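Local coordinates for protein aminotransferase class I and II (Anaerococcus prevotii, PDB 4EMY) that probably acts as a pyridoxal-5'-phosphate-dependent transaminase of the class I/II aminotransferase family, working as a homodimer with the cofactor bound in each active site, at residues Gly45-Asp50 / Asn330-Arg335; Glu99-Ala104 / Ser278-Ile283. All coordinates share one frame; numbering follows the deposited sequence.

The two contacts lie on opposite sides of the chain's centre, about 37 Å apart between centres, and share no helix or strand. Both are partly buried, contact 1 lying nearer the chain's centre (about 17 Å from it, centre to centre, against 23 Å) and near the cofactor pocket. Contact 1 fixes a loop without regular structure to helix 315-345, chiefly through the charged, directional grip of one arginine beside a pair of leucines. Contact 2 packs strand 101-107, an outermost strand of the mixed sheet within this chain, against the start of helix 280-297. Its chemistry is dispersive: a tyrosine ring under a lysine's methylenes and an isoleucine laid over the strand backbone.

Contact 1 of 2, residues Gly45-Asp50 / Asn330-Arg335; sequences GTLLDD and NMLKSR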
ATOM      1  N   GLY A  45     -10.107   7.998 -15.868  1.00 42.86           N
ATOM      2  CA  GLY A  45     -11.259   7.576 -15.082  1.00 43.13           C
ATOM      3  C   GLY A  45     -11.423   8.281 -13.747  1.00 43.29           C
ATOM      4  O   GLY A  45     -11.219   7.690 -12.686  1.00 43.15           O
ATOM      5  N   THR A  46     -11.802   9.548 -13.795  1.00 43.81           N
ATOM      6  CA  THR A  46     -12.175  10.255 -12.582  1.00 43.93           C
ATOM      7  C   THR A  46     -13.449  11.022 -12.851  1.00 44.61           C
ATOM      8  O   THR A  46     -13.559  11.714 -13.859  1.00 45.23           O
ATOM      9  CB  THR A  46     -11.066  11.203 -12.109  1.00 43.83           C
ATOM     10  OG1 THR A  46      -9.853  10.459 -11.958  1.00 43.70           O
ATOM     11  CG2 THR A  46     -11.420  11.798 -10.776  1.00 43.98           C
ATOM     12  N   LEU A  47     -14.421  10.872 -11.961  1.00 44.72           N
ATOM     13  CA  LEU A  47     -15.670  11.597 -12.093  1.00 45.56           C
ATOM     14  C   LEU A  47     -15.430  13.086 -11.899  1.00 46.20           C
ATOM     15  O   LEU A  47     -15.074  13.537 -10.807  1.00 46.02           O
ATOM     16  CB  LEU A  47     -16.725  11.079 -11.113  1.00 45.54           C
ATOM     17  CG  LEU A  47     -17.443   9.777 -11.472  1.00 45.15           C
ATOM     18  CD1 LEU A  47     -18.270   9.286 -10.293  1.00 44.93           C
ATOM     19  CD2 LEU A  47     -18.310   9.916 -12.717  1.00 45.76           C
ATOM     20  N   LEU A  48     -15.589  13.827 -12.994  1.00 47.01           N
ATOM     21  CA  LEU A  48     -15.498  15.276 -12.983  1.00 47.86           C
ATOM     22  C   LEU A  48     -16.885  15.832 -13.227  1.00 49.18           C
ATOM     23  O   LEU A  48     -17.692  15.206 -13.920  1.00 49.47           O
ATOM     24  CB  LEU A  48     -14.533  15.776 -14.068  1.00 47.70           C
ATOM     25  CG  LEU A  48     -13.178  15.082 -14.285  1.00 46.63           C
ATOM     26  CD1 LEU A  48     -12.427  15.700 -15.452  1.00 46.81           C
ATOM     27  CD2 LEU A  48     -12.319  15.105 -13.030  1.00 46.06           C
ATOM     28  N   ASP A  49     -17.172  16.994 -12.644  1.00 50.35           N
ATOM     29  CA  ASP A  49     -18.428  17.693 -12.904  1.00 51.77           C
ATOM     30  C   ASP A  49     -18.349  18.402 -14.246  1.00 52.63           C
ATOM     31  O   ASP A  49     -17.307  18.367 -14.909  1.00 52.16           O
ATOM     32  CB  ASP A  49     -18.772  18.680 -11.779  1.00 52.70           C
ATOM     33  CG  ASP A  49     -17.684  19.738 -11.542  1.00 53.13           C
ATOM     34  OD1 ASP A  49     -17.681  20.315 -10.433  1.00 53.65           O
ATOM     35  OD2 ASP A  49     -16.847  20.008 -12.439  1.00 52.96           O
ATOM     36  N   ASP A  50     -19.442  19.054 -14.634  1.00 54.19           N
ATOM     37  CA  ASP A  50     -19.532  19.734 -15.927  1.00 55.35           C
ATOM     38  C   ASP A  50     -18.457  20.806 -16.150  1.00 55.77           C
ATOM     39  O   ASP A  50     -18.208  21.198 -17.286  1.00 56.48           O
ATOM     40  CB  ASP A  50     -20.939  20.315 -16.136  1.00 56.91           C
ATOM     41  CG  ASP A  50     -21.976  19.242 -16.492  1.00 57.32           C
ATOM     42  OD1 ASP A  50     -21.870  18.107 -15.979  1.00 56.99           O
ATOM     43  OD2 ASP A  50     -22.902  19.531 -17.288  1.00 58.24           O
ATOM     44  N   ASN A 330     -26.806   8.777 -11.328  1.00 52.43           N
ATOM     45  CA  ASN A 330     -27.758   9.272 -12.325  1.00 54.47           C
ATOM     46  C   ASN A 330     -27.184  10.358 -13.238  1.00 54.74           C
ATOM     47  O   ASN A 330     -27.583  10.460 -14.400  1.00 55.62           O
ATOM     48  CB  ASN A 330     -29.062   9.745 -11.666  1.00 57.06           C
ATOM     49  CG  ASN A 330     -29.987   8.589 -11.282  1.00 57.77           C
ATOM     50  OD1 ASN A 330     -29.544   7.468 -11.016  1.00 56.13           O
ATOM     51  ND2 ASN A 330     -31.283   8.867 -11.242  1.00 60.40           N
HETATM   52  N   MSE A 331     -26.258  11.165 -12.718  1.00 54.29           N
HETATM   53  CA  MSE A 331     -25.506  12.093 -13.565  1.00 54.33           C
HETATM   54  C   MSE A 331     -24.705  11.301 -14.587  1.00 52.36           C
HETATM   55  O   MSE A 331     -24.678  11.660 -15.767  1.00 52.90           O
HETATM   56  CB  MSE A 331     -24.551  12.979 -12.760  1.00 54.57           C
HETATM   57  CG  MSE A 331     -23.684  13.879 -13.655  1.00 55.32           C
HETATM   58 SE   MSE A 331     -21.960  14.429 -12.903  1.00 55.39          SE
HETATM   59  CE  MSE A 331     -22.599  15.869 -11.713  1.00 57.68           C
ATOM     60  N   LEU A 332     -24.060  10.228 -14.125  1.00 50.02           N
ATOM     61  CA  LEU A 332     -23.272   9.369 -14.990  1.00 48.13           C
ATOM     62  C   LEU A 332     -24.124   8.710 -16.064  1.00 48.70           C
ATOM     63  O   LEU A 332     -23.788   8.794 -17.242  1.00 48.71           O
ATOM     64  CB  LEU A 332     -22.507   8.308 -14.183  1.00 46.35           C
ATOM     65  CG  LEU A 332     -21.509   7.399 -14.928  1.00 44.85           C
ATOM     66  CD1 LEU A 332     -20.476   8.173 -15.742  1.00 44.59           C
ATOM     67  CD2 LEU A 332     -20.806   6.466 -13.960  1.00 43.21           C
ATOM     68  N   LYS A 333     -25.225   8.069 -15.669  1.00 49.27           N
ATOM     69  CA  LYS A 333     -26.028   7.293 -16.624  1.00 49.80           C
ATOM     70  C   LYS A 333     -26.597   8.163 -17.754  1.00 51.19           C
ATOM     71  O   LYS A 333     -26.536   7.784 -18.925  1.00 51.15           O
ATOM     72  CB  LYS A 333     -27.134   6.487 -15.927  1.00 50.76           C
ATOM     73  CG  LYS A 333     -27.778   5.423 -16.819  1.00 51.52           C
ATOM     74  CD  LYS A 333     -28.950   4.715 -16.148  1.00 53.00           C
ATOM     75  CE  LYS A 333     -30.192   5.599 -16.021  1.00 55.60           C
ATOM     76  NZ  LYS A 333     -30.954   5.740 -17.299  1.00 57.36           N
ATOM     77  N   SER A 334     -27.125   9.333 -17.411  1.00 52.40           N
ATOM     78  CA  SER A 334     -27.705  10.196 -18.429  1.00 53.97           C
ATOM     79  C   SER A 334     -26.637  10.735 -19.387  1.00 53.02           C
ATOM     80  O   SER A 334     -26.965  11.212 -20.475  1.00 54.25           O
ATOM     81  CB  SER A 334     -28.516  11.325 -17.804  1.00 55.97           C
ATOM     82  OG  SER A 334     -27.663  12.334 -17.318  1.00 55.54           O
ATOM     83  N   ARG A 335     -25.368  10.654 -18.983  1.00 50.90           N
ATOM     84  CA  ARG A 335     -24.255  10.962 -19.881  1.00 49.94           C
ATOM     85  C   ARG A 335     -24.065   9.825 -20.867  1.00 49.08           C
ATOM     86  O   ARG A 335     -23.752  10.051 -22.037  1.00 49.43           O
ATOM     87  CB  ARG A 335     -22.955  11.167 -19.118  1.00 48.38           C
ATOM     88  CG  ARG A 335     -22.799  12.513 -18.447  1.00 49.27           C
ATOM     89  CD  ARG A 335     -21.396  12.616 -17.887  1.00 47.78           C
ATOM     90  NE  ARG A 335     -21.240  13.734 -16.967  1.00 48.71           N
ATOM     91  CZ  ARG A 335     -20.076  14.128 -16.456  1.00 48.04           C
ATOM     92  NH1 ARG A 335     -18.957  13.493 -16.785  1.00 46.54           N
ATOM     93  NH2 ARG A 335     -20.026  15.166 -15.625  1.00 49.11           N
TER
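Arg335 reaches from helix 315-345 to the loop Gly45-Asp50 and donates through NH2 to the backbone oxygen of Leu48, NH2 to O 2.9 Å. The bond is bent at the hydrogen (149°); NH2 lies in the carbonyl plane, while the oxygen is tilted out of the guanidinium plane. The same nitrogen forms a longer salt bridge to Asp50 OD1, at 3.5 Å; OD1 meets NH2 alone, obliquely, the carboxylate and guanidinium planes being 61° apart. Beside these polar contacts, Leu47 and Leu332 cross at about a right angle, CD2 of the first meeting CD1 of the second at 4.1 Å. The selenium of Met331, a selenomethionine, comes no nearer than 4.5 Å to Leu48 O.

In this aminotransferase fold the loop follows strand 40-41 and passes near the active site: the Leu47 side chain is about 6 Å from that of Lys261, which binds pyridoxal 5'-phosphate. The arginine spans the gap because its chain is extended from CG to NE (chi3 -167°). A leucine in place of Arg335 would probably leave the Leu48 carbonyl without this donor and Asp50, which also has Glu397 nearby, without this cation.

Further out, Arg335 NH1 is hydrogen-bonded to the backbone oxygen of Ile391, which probably helps fix the rotation of the guanidinium from its other amino group. Asp49 instead turns its carboxylate to the backbone N of Lys53, and the loop backbone pairs at Leu47 with Ile55 and at Leu48 with Cys392. Leu47 also packs on Phe357, Leu332 on Phe230.

Contact 2 of 2, residues Glu99-Ala104 / Ser278-Ile283; sequences EGYISA and SSKEII
Ser278 brings its carbonyl oxygen to the edge of the Tyr101 ring, O to CE2 3.5 Å, while its hydroxyl turns to the backbone oxygen of Leu247. A CB on Gly100 would come up against Ser278 CA, and the backbone angles of this glycine by themselves call for one. At Ser279, the N-cap residue of helix 280-297, the main chain passes by the ring, its carbonyl carbon 3.6 Å from Tyr101 CD2.

Lys280 then lies over one ring face. Its CB stands 3.8 Å from the ring centroid, 16° off the normal, a CH-pi contact shifted toward the rim on the CE2 and CZ side; CG continues above CE1. With CG anti to the backbone N (chi1 -161°), the extended chain carries its aliphatic part across the tyrosine and its amino end away from it. This places the helix start against 101-107, an outermost strand, within this chain, of the mixed sheet of the PLP-dependent aminotransferase fold; its antiparallel neighbour 271-277 leads through Ser278 and Ser279 straight into this helix.

Ile282 looks elsewhere, packing on Met6 of the second subunit. One residue on, Ile283 returns to the strand: CG1 rests 3.8 Å from Tyr101 CB and also against the Tyr101 carbonyl oxygen, while CD1 lies 3.7 Å from Ser103 N. CG2 and CD1 both touch CB of Ser103, and the hydroxyl of this serine is hydrogen-bonded to Glu287 one helical turn further along.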
ATOM      1  N   GLU A  99     -24.025 -17.648   0.579  1.00 49.97           N
ATOM      2  CA  GLU A  99     -23.855 -18.545   1.716  1.00 50.87           C
ATOM      3  C   GLU A  99     -22.410 -19.013   1.845  1.00 49.80           C
ATOM      4  O   GLU A  99     -21.663 -19.028   0.866  1.00 48.85           O
ATOM      5  CB  GLU A  99     -24.765 -19.756   1.579  1.00 52.86           C
ATOM      6  CG  GLU A  99     -26.242 -19.453   1.725  1.00 54.43           C
ATOM      7  CD  GLU A  99     -27.091 -20.659   1.387  1.00 56.45           C
ATOM      8  OE1 GLU A  99     -27.998 -20.525   0.536  1.00 57.25           O
ATOM      9  OE2 GLU A  99     -26.837 -21.745   1.956  1.00 57.34           O
ATOM     10  N   GLY A 100     -22.030 -19.415   3.055  1.00 50.09           N
ATOM     11  CA  GLY A 100     -20.670 -19.860   3.322  1.00 49.18           C
ATOM     12  C   GLY A 100     -19.904 -18.852   4.149  1.00 47.94           C
ATOM     13  O   GLY A 100     -20.450 -17.836   4.586  1.00 47.85           O
ATOM     14  N   TYR A 101     -18.626 -19.136   4.361  1.00 45.90           N
ATOM     15  CA  TYR A 101     -17.784 -18.285   5.183  1.00 45.30           C
ATOM     16  C   TYR A 101     -17.229 -17.117   4.376  1.00 43.43           C
ATOM     17  O   TYR A 101     -16.757 -17.287   3.254  1.00 42.26           O
ATOM     18  CB  TYR A 101     -16.676 -19.114   5.841  1.00 45.56           C
ATOM     19  CG  TYR A 101     -17.214 -20.248   6.699  1.00 47.69           C
ATOM     20  CD1 TYR A 101     -17.668 -20.014   8.005  1.00 49.24           C
ATOM     21  CD2 TYR A 101     -17.288 -21.554   6.199  1.00 48.36           C
ATOM     22  CE1 TYR A 101     -18.171 -21.044   8.787  1.00 51.36           C
ATOM     23  CE2 TYR A 101     -17.787 -22.594   6.976  1.00 50.47           C
ATOM     24  CZ  TYR A 101     -18.226 -22.337   8.267  1.00 51.97           C
ATOM     25  OH  TYR A 101     -18.721 -23.370   9.038  1.00 54.24           O
ATOM     26  N   ILE A 102     -17.318 -15.924   4.951  1.00 43.40           N
ATOM     27  CA  ILE A 102     -16.906 -14.700   4.272  1.00 41.99           C
ATOM     28  C   ILE A 102     -16.011 -13.844   5.174  1.00 41.81           C
ATOM     29  O   ILE A 102     -16.345 -13.585   6.339  1.00 43.07           O
ATOM     30  CB  ILE A 102     -18.136 -13.878   3.816  1.00 42.36           C
ATOM     31  CG1 ILE A 102     -18.995 -14.684   2.834  1.00 42.71           C
ATOM     32  CG2 ILE A 102     -17.719 -12.545   3.197  1.00 41.07           C
ATOM     33  CD1 ILE A 102     -20.391 -14.129   2.647  1.00 43.79           C
ATOM     34  N   SER A 103     -14.876 -13.408   4.624  1.00 40.45           N
ATOM     35  CA  SER A 103     -13.980 -12.484   5.323  1.00 40.24           C
ATOM     36  C   SER A 103     -13.442 -11.390   4.412  1.00 38.88           C
ATOM     37  O   SER A 103     -13.217 -11.609   3.226  1.00 37.79           O
ATOM     38  CB  SER A 103     -12.821 -13.235   5.973  1.00 40.50           C
ATOM     39  OG  SER A 103     -12.156 -12.402   6.904  1.00 40.86           O
ATOM     40  N   ALA A 104     -13.247 -10.208   4.995  1.00 39.16           N
ATOM     41  CA  ALA A 104     -12.750  -9.032   4.289  1.00 38.18           C
ATOM     42  C   ALA A 104     -11.454  -8.566   4.933  1.00 38.21           C
ATOM     43  O   ALA A 104     -11.328  -8.585   6.155  1.00 39.23           O
ATOM     44  CB  ALA A 104     -13.790  -7.930   4.330  1.00 38.76           C
ATOM     45  N   SER A 278     -16.999 -22.335   1.134  1.00 51.43           N
ATOM     46  CA  SER A 278     -17.829 -23.243   1.914  1.00 53.81           C
ATOM     47  C   SER A 278     -17.043 -23.840   3.081  1.00 55.23           C
ATOM     48  O   SER A 278     -17.633 -24.400   4.005  1.00 57.23           O
ATOM     49  CB  SER A 278     -18.390 -24.350   1.025  1.00 54.92           C
ATOM     50  OG  SER A 278     -17.356 -24.971   0.289  1.00 54.61           O
ATOM     51  N   SER A 279     -15.717 -23.710   3.033  1.00 54.35           N
ATOM     52  CA  SER A 279     -14.833 -24.239   4.074  1.00 55.64           C
ATOM     53  C   SER A 279     -14.342 -23.151   5.025  1.00 54.76           C
ATOM     54  O   SER A 279     -13.873 -22.100   4.594  1.00 52.72           O
ATOM     55  CB  SER A 279     -13.645 -24.979   3.453  1.00 55.63           C
ATOM     56  OG  SER A 279     -12.742 -25.446   4.444  1.00 56.72           O
ATOM     57  N   LYS A 280     -14.447 -23.432   6.324  1.00 56.53           N
ATOM     58  CA  LYS A 280     -14.041 -22.504   7.376  1.00 56.10           C
ATOM     59  C   LYS A 280     -12.527 -22.355   7.460  1.00 55.25           C
ATOM     60  O   LYS A 280     -12.028 -21.280   7.798  1.00 53.91           O
ATOM     61  CB  LYS A 280     -14.597 -22.951   8.728  1.00 58.39           C
ATOM     62  CG  LYS A 280     -14.633 -21.860   9.784  1.00 58.03           C
ATOM     63  CD  LYS A 280     -14.755 -22.451  11.179  1.00 60.47           C
ATOM     64  CE  LYS A 280     -14.557 -21.387  12.246  1.00 60.11           C
ATOM     65  NZ  LYS A 280     -14.250 -21.984  13.574  1.00 62.32           N
ATOM     66  N   GLU A 281     -11.797 -23.427   7.157  1.00 56.23           N
ATOM     67  CA  GLU A 281     -10.339 -23.356   7.194  1.00 55.65           C
ATOM     68  C   GLU A 281      -9.732 -22.702   5.958  1.00 53.53           C
ATOM     69  O   GLU A 281      -8.653 -22.111   6.041  1.00 52.47           O
ATOM     70  CB  GLU A 281      -9.691 -24.710   7.507  1.00 57.67           C
ATOM     71  CG  GLU A 281      -9.931 -25.819   6.500  1.00 58.61           C
ATOM     72  CD  GLU A 281      -9.379 -27.147   6.985  1.00 61.00           C
ATOM     73  OE1 GLU A 281      -8.231 -27.174   7.482  1.00 61.07           O
ATOM     74  OE2 GLU A 281     -10.092 -28.165   6.873  1.00 62.94           O
ATOM     75  N   ILE A 282     -10.434 -22.789   4.826  1.00 53.11           N
ATOM     76  CA  ILE A 282     -10.041 -22.068   3.612  1.00 51.19           C
ATOM     77  C   ILE A 282     -10.067 -20.554   3.850  1.00 49.57           C
ATOM     78  O   ILE A 282      -9.174 -19.832   3.405  1.00 48.11           O
ATOM     79  CB  ILE A 282     -10.931 -22.436   2.396  1.00 51.13           C
ATOM     80  CG1 ILE A 282     -10.715 -23.893   1.964  1.00 52.76           C
ATOM     81  CG2 ILE A 282     -10.680 -21.500   1.216  1.00 49.03           C
ATOM     82  CD1 ILE A 282      -9.295 -24.235   1.566  1.00 52.68           C
ATOM     83  N   ILE A 283     -11.089 -20.094   4.563  1.00 50.11           N
ATOM     84  CA  ILE A 283     -11.234 -18.686   4.910  1.00 49.01           C
ATOM     85  C   ILE A 283     -10.170 -18.218   5.905  1.00 49.03           C
ATOM     86  O   ILE A 283      -9.541 -17.188   5.697  1.00 47.56           O
ATOM     87  CB  ILE A 283     -12.679 -18.381   5.380  1.00 49.71           C
ATOM     88  CG1 ILE A 283     -13.527 -17.921   4.187  1.00 48.64           C
ATOM     89  CG2 ILE A 283     -12.729 -17.346   6.498  1.00 49.59           C
ATOM     90  CD1 ILE A 283     -13.163 -16.559   3.627  1.00 46.70           C
TER